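Local structure of oligogalacturonate lyase (Yersinia enterocolitica subsp. enterocolitica, 3PE7) at residues 218-223 against 227-232; 136-141 against 198-203. The protein probably cleaves oligogalacturonides by beta-elimination in the cytoplasm, as a seven-bladed beta-propeller lyase with bound manganese and calcium. All coordinates share one frame; numbering follows the deposited sequence.

Interaction 1: residues 218-223 against 227-232; sequences MWLINE and NMRKVK
Leu220 and Arg229 face each other as the hydrogen-bonded pair of the beta hairpin that ends one blade of the propeller, 229-230 being the outermost strand of its four-stranded antiparallel sheet. Leu220 N donates to Arg229 O (2.8 Å), and Arg229 N answers to Leu220 O; beyond them Val231 N reaches Met218 O. The arginine side chain runs back over the first strand. Its chi1 (72°) tucks CG in over the backbone, flanked by N and C, and a bend at chi2 (-86°) lays the rest along Leu220. CD passes Leu220 O and CB, NE touches Leu220 CB and CD1, and Arg229 CZ lies 3.8 Å from Leu220 CB, which is centred under one guanidinium face. Asn227 OD1 is offset over the opposite face. Arg229 NH2 donates to Asn227 O at 2.9 Å. A more bent bond joins Arg229 NH2 to Asn222 OD1 at 3.2 Å. NH1 gives a hydrogen to a water that in turn donates to Asn222 OD1, while Asn222 ND2 is hydrogen-bonded to Thr226 OG1. The bonds at NH2 and NH1 limit the rotation of the guanidinium. On the other side of the sheet the Lys230 chain runs alongside the Trp219 indole, both leaving the sheet in one direction. Lys230 CB makes a CH-pi contact 3.9 Å from the centroid of the Trp219 six-membered ring, and farther along Lys230 CE comes within 3.6 Å of Trp219 CH2.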
ATOM      1  N   MET A 218      -5.183 -16.312   0.279  1.00 16.24           N
ATOM      2  CA  MET A 218      -3.862 -16.069  -0.291  1.00 14.76           C
ATOM      3  C   MET A 218      -3.420 -17.187  -1.233  1.00 14.01           C
ATOM      4  O   MET A 218      -3.494 -18.367  -0.893  1.00 14.94           O
ATOM      5  CB  MET A 218      -2.817 -15.918   0.824  1.00 14.81           C
ATOM      6  CG  MET A 218      -3.034 -14.737   1.770  1.00 16.17           C
ATOM      7  SD  MET A 218      -2.022 -14.929   3.275  1.00 17.79           S
ATOM      8  CE  MET A 218      -0.416 -14.499   2.696  1.00 24.85           C
ATOM      9  N   TRP A 219      -2.939 -16.774  -2.399  1.00 13.69           N
ATOM     10  CA  TRP A 219      -2.506 -17.686  -3.457  1.00 13.34           C
ATOM     11  C   TRP A 219      -1.159 -17.276  -4.023  1.00 13.23           C
ATOM     12  O   TRP A 219      -0.754 -16.110  -3.943  1.00 12.55           O
ATOM     13  CB  TRP A 219      -3.548 -17.700  -4.589  1.00 13.70           C
ATOM     14  CG  TRP A 219      -4.857 -18.243  -4.105  1.00 14.60           C
ATOM     15  CD1 TRP A 219      -5.781 -17.582  -3.345  1.00 15.01           C
ATOM     16  CD2 TRP A 219      -5.368 -19.571  -4.296  1.00 14.16           C
ATOM     17  NE1 TRP A 219      -6.840 -18.404  -3.072  1.00 14.97           N
ATOM     18  CE2 TRP A 219      -6.616 -19.630  -3.643  1.00 15.22           C
ATOM     19  CE3 TRP A 219      -4.899 -20.714  -4.977  1.00 14.45           C
ATOM     20  CZ2 TRP A 219      -7.410 -20.790  -3.629  1.00 15.95           C
ATOM     21  CZ3 TRP A 219      -5.701 -21.877  -4.968  1.00 15.95           C
ATOM     22  CH2 TRP A 219      -6.938 -21.893  -4.297  1.00 15.22           C
ATOM     23  N   LEU A 220      -0.437 -18.254  -4.549  1.00 12.84           N
ATOM     24  CA  LEU A 220       0.752 -17.992  -5.330  1.00 13.29           C
ATOM     25  C   LEU A 220       0.544 -18.609  -6.709  1.00 13.75           C
ATOM     26  O   LEU A 220      -0.191 -19.588  -6.865  1.00 13.51           O
ATOM     27  CB  LEU A 220       1.989 -18.623  -4.688  1.00 13.96           C
ATOM     28  CG  LEU A 220       2.428 -18.189  -3.297  1.00 13.33           C
ATOM     29  CD1 LEU A 220       3.655 -19.017  -2.925  1.00 16.46           C
ATOM     30  CD2 LEU A 220       2.802 -16.707  -3.307  1.00 14.85           C
ATOM     31  N   ILE A 221       1.197 -18.029  -7.705  1.00 13.41           N
ATOM     32  CA  ILE A 221       1.242 -18.638  -9.038  1.00 14.89           C
ATOM     33  C   ILE A 221       2.591 -18.315  -9.656  1.00 15.05           C
ATOM     34  O   ILE A 221       3.211 -17.284  -9.333  1.00 15.02           O
ATOM     35  CB  ILE A 221       0.058 -18.143  -9.934  1.00 14.57           C
ATOM     36  CG1 ILE A 221      -0.136 -19.035 -11.169  1.00 15.66           C
ATOM     37  CG2 ILE A 221       0.215 -16.656 -10.302  1.00 15.47           C
ATOM     38  CD1 ILE A 221      -1.486 -18.799 -11.870  1.00 16.36           C
ATOM     39  N   ASN A 222       3.069 -19.195 -10.530  1.00 15.97           N
ATOM     40  CA  ASN A 222       4.265 -18.882 -11.295  1.00 16.66           C
ATOM     41  C   ASN A 222       3.959 -17.823 -12.329  1.00 16.99           C
ATOM     42  O   ASN A 222       2.813 -17.708 -12.796  1.00 16.52           O
ATOM     43  CB  ASN A 222       4.828 -20.128 -11.985  1.00 17.05           C
ATOM     44  CG  ASN A 222       5.359 -21.165 -11.010  1.00 18.60           C
ATOM     45  OD1 ASN A 222       5.561 -20.905  -9.820  1.00 20.71           O
ATOM     46  ND2 ASN A 222       5.624 -22.355 -11.533  1.00 20.76           N
ATOM     47  N   GLU A 223       4.987 -17.066 -12.702  1.00 17.40           N
ATOM     48  CA  GLU A 223       4.863 -15.998 -13.684  1.00 18.42           C
ATOM     49  C   GLU A 223       4.268 -16.490 -15.003  1.00 18.96           C
ATOM     50  O   GLU A 223       3.554 -15.752 -15.671  1.00 18.87           O
ATOM     51  CB  GLU A 223       6.220 -15.364 -13.938  1.00 19.07           C
ATOM     52  CG  GLU A 223       6.158 -14.001 -14.595  1.00 18.27           C
ATOM     53  CD  GLU A 223       7.515 -13.470 -14.923  1.00 22.47           C
ATOM     54  OE1 GLU A 223       7.672 -12.232 -14.943  1.00 19.65           O
ATOM     55  OE2 GLU A 223       8.435 -14.296 -15.148  1.00 22.02           O
ATOM     56  N   ASN A 227       1.352 -23.805 -11.827  1.00 21.61           N
ATOM     57  CA  ASN A 227       1.572 -24.098 -10.411  1.00 22.68           C
ATOM     58  C   ASN A 227       0.818 -23.147  -9.481  1.00 22.31           C
ATOM     59  O   ASN A 227       1.381 -22.636  -8.511  1.00 22.37           O
ATOM     60  CB  ASN A 227       3.066 -24.074 -10.077  1.00 23.56           C
ATOM     61  CG  ASN A 227       3.447 -25.105  -9.030  1.00 27.34           C
ATOM     62  OD1 ASN A 227       3.677 -24.769  -7.869  1.00 29.29           O
ATOM     63  ND2 ASN A 227       3.537 -26.380  -9.449  1.00 32.68           N
ATOM     64  N   MET A 228      -0.450 -22.909  -9.793  1.00 21.46           N
ATOM     65  CA  MET A 228      -1.285 -22.114  -8.908  1.00 21.25           C
ATOM     66  C   MET A 228      -1.555 -22.900  -7.627  1.00 20.69           C
ATOM     67  O   MET A 228      -2.035 -24.035  -7.673  1.00 21.21           O
ATOM     68  CB  MET A 228      -2.585 -21.710  -9.615  1.00 21.48           C
ATOM     69  CG  MET A 228      -3.480 -20.808  -8.778  1.00 22.13           C
ATOM     70  SD  MET A 228      -5.001 -20.338  -9.627  1.00 22.69           S
ATOM     71  CE  MET A 228      -5.810 -21.929  -9.788  1.00 23.79           C
ATOM     72  N   ARG A 229      -1.232 -22.306  -6.482  1.00 19.85           N
ATOM     73  CA  ARG A 229      -1.385 -22.991  -5.205  1.00 19.15           C
ATOM     74  C   ARG A 229      -1.742 -22.016  -4.092  1.00 18.64           C
ATOM     75  O   ARG A 229      -1.328 -20.877  -4.114  1.00 18.34           O
ATOM     76  CB  ARG A 229      -0.121 -23.789  -4.844  1.00 19.44           C
ATOM     77  CG  ARG A 229       1.122 -22.972  -4.434  1.00 20.27           C
ATOM     78  CD  ARG A 229       1.927 -22.557  -5.644  1.00 22.50           C
ATOM     79  NE  ARG A 229       3.288 -22.109  -5.336  1.00 22.68           N
ATOM     80  CZ  ARG A 229       4.041 -21.396  -6.170  1.00 23.68           C
ATOM     81  NH1 ARG A 229       5.267 -21.030  -5.815  1.00 23.48           N
ATOM     82  NH2 ARG A 229       3.567 -21.034  -7.361  1.00 23.83           N
ATOM     83  N   LYS A 230      -2.504 -22.483  -3.114  1.00 18.57           N
ATOM     84  CA  LYS A 230      -2.783 -21.647  -1.957  1.00 18.82           C
ATOM     85  C   LYS A 230      -1.594 -21.596  -1.007  1.00 17.92           C
ATOM     86  O   LYS A 230      -0.842 -22.571  -0.854  1.00 16.59           O
ATOM     87  CB  LYS A 230      -4.072 -22.063  -1.236  1.00 20.01           C
ATOM     88  CG  LYS A 230      -4.179 -23.479  -0.783  1.00 23.04           C
ATOM     89  CD  LYS A 230      -5.545 -23.731  -0.105  1.00 25.01           C
ATOM     90  CE  LYS A 230      -6.720 -23.473  -1.022  1.00 25.46           C
ATOM     91  NZ  LYS A 230      -7.980 -24.026  -0.422  1.00 27.78           N
ATOM     92  N   VAL A 231      -1.426 -20.440  -0.376  1.00 17.30           N
ATOM     93  CA  VAL A 231      -0.379 -20.240   0.629  1.00 17.26           C
ATOM     94  C   VAL A 231      -0.654 -21.120   1.851  1.00 17.66           C
ATOM     95  O   VAL A 231       0.265 -21.718   2.430  1.00 17.00           O
ATOM     96  CB  VAL A 231      -0.285 -18.733   0.995  1.00 16.92           C
ATOM     97  CG1 VAL A 231       0.573 -18.509   2.258  1.00 15.47           C
ATOM     98  CG2 VAL A 231       0.255 -17.941  -0.189  1.00 17.05           C
ATOM     99  N   LYS A 232      -1.923 -21.226   2.228  1.00 17.71           N
ATOM    100  CA  LYS A 232      -2.315 -22.131   3.303  1.00 19.49           C
ATOM    101  C   LYS A 232      -3.758 -22.576   3.130  1.00 19.72           C
ATOM    102  O   LYS A 232      -4.533 -21.926   2.422  1.00 20.71           O
ATOM    103  CB  LYS A 232      -2.124 -21.478   4.677  1.00 19.21           C
ATOM    104  CG  LYS A 232      -3.257 -20.547   5.106  1.00 20.41           C
ATOM    105  CD  LYS A 232      -2.946 -19.844   6.407  1.00 19.07           C
ATOM    106  CE  LYS A 232      -2.926 -20.815   7.587  1.00 18.30           C
ATOM    107  NZ  LYS A 232      -2.589 -20.077   8.866  1.00 18.79           N
TER
HETATM  108  O   HOH W   1      -4.139 -19.360   1.510  1.00 23.39           O
HETATM  109  O   HOH W   2       6.713 -19.618  -7.994  1.00 25.55           O

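Interaction 2: residues 136-141 against 198-203; sequences CTKLVG and YDDSTV
Lys138 and Asp200 supply the charged part of this contact, with Lys138 NZ and Asp200 OD1 3.0 Å apart in a hydrogen-bonded salt bridge. The ammonium group comes to the anti side of OD1, 27° out of the carboxylate plane, and Lys138 CE lies almost as close to the same oxygen. A bend at chi3 (-79°) turns the lysine tip across to the aspartate. Each end of the bridge has a second partner: Glu223 forms another salt bridge with NZ, and Asn133 donates from its side chain to Asp200 OD1. The positive charge therefore lies between two acidic side chains, an arrangement likely to keep the lysine protonated.

Apolar packing is looser. Val140 CG1 and Val203 CG1 approach to 4.3 Å, both residues being buried, and Pro193 and Tyr195 of strand 190-196 also touch Val140. This is a junction between successive blades of the beta-propeller: strand 138-145 belongs to one four-stranded antiparallel sheet and strand 202-207 to the next. No backbone hydrogen bond crosses between the two segments, so side chains alone bridge them.

Hydrogen bonds within 198-203 shape the corner that presents Asp200. Residues Asp199 to Thr202 form a type I beta turn, closed by Thr202 N donating to Asp199 O at 3.1 Å. The Asp199 carboxylate braces the same turn: Thr202 OG1 gives its hydrogen to Asp199 OD2 at 2.6 Å, from above the carboxylate plane, and Ser201 N makes a weak bond to OD1. Arg196 forms a salt bridge with Asp199 OD2, tying the turn back to strand 190-196.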
ATOM      1  N   CYS A 136      12.004  -3.410 -11.921  1.00 13.80           N
ATOM      2  CA  CYS A 136      11.127  -2.391 -12.524  1.00 12.97           C
ATOM      3  C   CYS A 136      11.158  -2.498 -14.055  1.00 13.09           C
ATOM      4  O   CYS A 136      11.393  -1.510 -14.758  1.00 13.40           O
ATOM      5  CB  CYS A 136      11.465  -0.983 -12.015  1.00 13.76           C
ATOM      6  SG  CYS A 136      10.091   0.188 -12.179  1.00 14.35           S
ATOM      7  N   THR A 137      10.938  -3.722 -14.537  1.00 12.91           N
ATOM      8  CA  THR A 137      10.845  -3.997 -15.970  1.00 13.92           C
ATOM      9  C   THR A 137       9.493  -4.578 -16.361  1.00 14.21           C
ATOM     10  O   THR A 137       9.156  -4.624 -17.561  1.00 14.01           O
ATOM     11  CB  THR A 137      11.972  -4.960 -16.447  1.00 13.96           C
ATOM     12  OG1 THR A 137      11.898  -6.206 -15.726  1.00 14.94           O
ATOM     13  CG2 THR A 137      13.336  -4.322 -16.291  1.00 14.98           C
ATOM     14  N   LYS A 138       8.723  -5.013 -15.355  1.00 13.60           N
ATOM     15  CA  LYS A 138       7.411  -5.656 -15.539  1.00 13.93           C
ATOM     16  C   LYS A 138       6.444  -5.215 -14.435  1.00 14.38           C
ATOM     17  O   LYS A 138       6.880  -4.857 -13.349  1.00 14.13           O
ATOM     18  CB  LYS A 138       7.521  -7.184 -15.504  1.00 14.05           C
ATOM     19  CG  LYS A 138       8.237  -7.802 -16.721  1.00 14.96           C
ATOM     20  CD  LYS A 138       8.457  -9.286 -16.540  1.00 15.60           C
ATOM     21  CE  LYS A 138       9.645  -9.534 -15.631  1.00 15.79           C
ATOM     22  NZ  LYS A 138      10.055 -10.978 -15.584  1.00 16.05           N
ATOM     23  N   LEU A 139       5.145  -5.244 -14.738  1.00 14.12           N
ATOM     24  CA  LEU A 139       4.086  -4.957 -13.758  1.00 14.46           C
ATOM     25  C   LEU A 139       3.079  -6.083 -13.733  1.00 13.95           C
ATOM     26  O   LEU A 139       2.839  -6.727 -14.760  1.00 14.26           O
ATOM     27  CB  LEU A 139       3.314  -3.700 -14.159  1.00 15.28           C
ATOM     28  CG  LEU A 139       3.942  -2.326 -14.269  1.00 16.48           C
ATOM     29  CD1 LEU A 139       2.839  -1.377 -14.726  1.00 17.72           C
ATOM     30  CD2 LEU A 139       4.521  -1.863 -12.943  1.00 17.70           C
ATOM     31  N   VAL A 140       2.502  -6.337 -12.559  1.00 12.95           N
ATOM     32  CA  VAL A 140       1.299  -7.166 -12.470  1.00 12.41           C
ATOM     33  C   VAL A 140       0.114  -6.322 -11.987  1.00 12.91           C
ATOM     34  O   VAL A 140       0.282  -5.384 -11.203  1.00 12.58           O
ATOM     35  CB  VAL A 140       1.456  -8.437 -11.598  1.00 12.83           C
ATOM     36  CG1 VAL A 140       2.254  -9.505 -12.363  1.00 12.80           C
ATOM     37  CG2 VAL A 140       2.109  -8.135 -10.240  1.00 11.04           C
ATOM     38  N   GLY A 141      -1.075  -6.666 -12.483  1.00 13.31           N
ATOM     39  CA  GLY A 141      -2.308  -5.975 -12.089  1.00 12.55           C
ATOM     40  C   GLY A 141      -3.523  -6.778 -12.498  1.00 13.52           C
ATOM     41  O   GLY A 141      -3.403  -7.766 -13.222  1.00 13.65           O
ATOM     42  N   TYR A 198      12.707  -9.799  -5.894  1.00 11.29           N
ATOM     43  CA  TYR A 198      13.903 -10.567  -6.337  1.00 12.39           C
ATOM     44  C   TYR A 198      13.607 -11.970  -6.842  1.00 13.57           C
ATOM     45  O   TYR A 198      14.531 -12.793  -7.008  1.00 14.32           O
ATOM     46  CB  TYR A 198      14.995 -10.567  -5.235  1.00 12.03           C
ATOM     47  CG  TYR A 198      15.200  -9.175  -4.680  1.00 11.57           C
ATOM     48  CD1 TYR A 198      15.849  -8.198  -5.424  1.00 10.62           C
ATOM     49  CD2 TYR A 198      14.680  -8.816  -3.437  1.00 12.16           C
ATOM     50  CE1 TYR A 198      16.004  -6.910  -4.926  1.00 11.45           C
ATOM     51  CE2 TYR A 198      14.816  -7.539  -2.938  1.00 11.60           C
ATOM     52  CZ  TYR A 198      15.471  -6.590  -3.675  1.00 11.95           C
ATOM     53  OH  TYR A 198      15.624  -5.319  -3.169  1.00 14.65           O
ATOM     54  N   ASP A 199      12.326 -12.254  -7.098  1.00 13.15           N
ATOM     55  CA  ASP A 199      11.920 -13.545  -7.677  1.00 13.92           C
ATOM     56  C   ASP A 199      10.724 -13.350  -8.619  1.00 13.57           C
ATOM     57  O   ASP A 199       9.574 -13.543  -8.233  1.00 14.34           O
ATOM     58  CB  ASP A 199      11.603 -14.563  -6.572  1.00 13.71           C
ATOM     59  CG  ASP A 199      11.108 -15.903  -7.109  1.00 14.65           C
ATOM     60  OD1 ASP A 199      11.432 -16.250  -8.269  1.00 15.65           O
ATOM     61  OD2 ASP A 199      10.409 -16.623  -6.357  1.00 14.92           O
ATOM     62  N   ASP A 200      11.015 -12.954  -9.851  1.00 14.48           N
ATOM     63  CA  ASP A 200       9.957 -12.776 -10.859  1.00 14.40           C
ATOM     64  C   ASP A 200       9.142 -14.024 -11.151  1.00 14.82           C
ATOM     65  O   ASP A 200       8.043 -13.916 -11.693  1.00 14.65           O
ATOM     66  CB  ASP A 200      10.532 -12.238 -12.172  1.00 14.52           C
ATOM     67  CG  ASP A 200      11.108 -10.854 -12.036  1.00 14.79           C
ATOM     68  OD1 ASP A 200      11.488 -10.313 -13.082  1.00 13.16           O
ATOM     69  OD2 ASP A 200      11.195 -10.301 -10.910  1.00 15.17           O
ATOM     70  N   SER A 201       9.660 -15.201 -10.795  1.00 15.24           N
ATOM     71  CA  SER A 201       8.952 -16.446 -11.040  1.00 15.84           C
ATOM     72  C   SER A 201       7.755 -16.654 -10.092  1.00 15.32           C
ATOM     73  O   SER A 201       6.931 -17.538 -10.327  1.00 15.79           O
ATOM     74  CB  SER A 201       9.919 -17.635 -10.959  1.00 15.99           C
ATOM     75  OG  SER A 201      10.809 -17.664 -12.085  1.00 20.69           O
ATOM     76  N   THR A 202       7.651 -15.836  -9.037  1.00 14.84           N
ATOM     77  CA  THR A 202       6.586 -15.991  -8.048  1.00 14.51           C
ATOM     78  C   THR A 202       5.697 -14.741  -7.952  1.00 13.88           C
ATOM     79  O   THR A 202       6.183 -13.643  -7.692  1.00 14.36           O
ATOM     80  CB  THR A 202       7.158 -16.317  -6.653  1.00 14.64           C
ATOM     81  OG1 THR A 202       7.953 -17.511  -6.735  1.00 13.89           O
ATOM     82  CG2 THR A 202       6.047 -16.575  -5.646  1.00 14.51           C
ATOM     83  N   VAL A 203       4.398 -14.935  -8.163  1.00 13.41           N
ATOM     84  CA  VAL A 203       3.419 -13.858  -7.982  1.00 12.95           C
ATOM     85  C   VAL A 203       2.387 -14.264  -6.935  1.00 12.44           C
ATOM     86  O   VAL A 203       1.763 -15.336  -7.037  1.00 12.91           O
ATOM     87  CB  VAL A 203       2.708 -13.509  -9.331  1.00 12.79           C
ATOM     88  CG1 VAL A 203       1.680 -12.363  -9.148  1.00 13.82           C
ATOM     89  CG2 VAL A 203       3.738 -13.150 -10.411  1.00 13.30           C
TER

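How the interactions relate
Strand 202-207, which interaction 2 reaches through Val203, is the sheet neighbour of strand 218-222 in interaction 1, so the 198-203 side of the blade junction, but not 136-141, shares the sheet of the hairpin. Their centres are 14 Å apart. Ile221 N and Val203 O, separated by 2.8 Å, probably form a hydrogen bond between them, while Glu223 OE1 lies 2.8 Å from Lys138 NZ in a salt bridge that carries the end of strand 218-222 to the preceding blade. Interaction 1 lies near a calcium site without contributing a listed ligand: the Arg229 side chain is about 7 Å from that of Glu272, and the Leu220 side chain about 10 Å from the calcium ion. Interaction 2 lies away from the known metal sites.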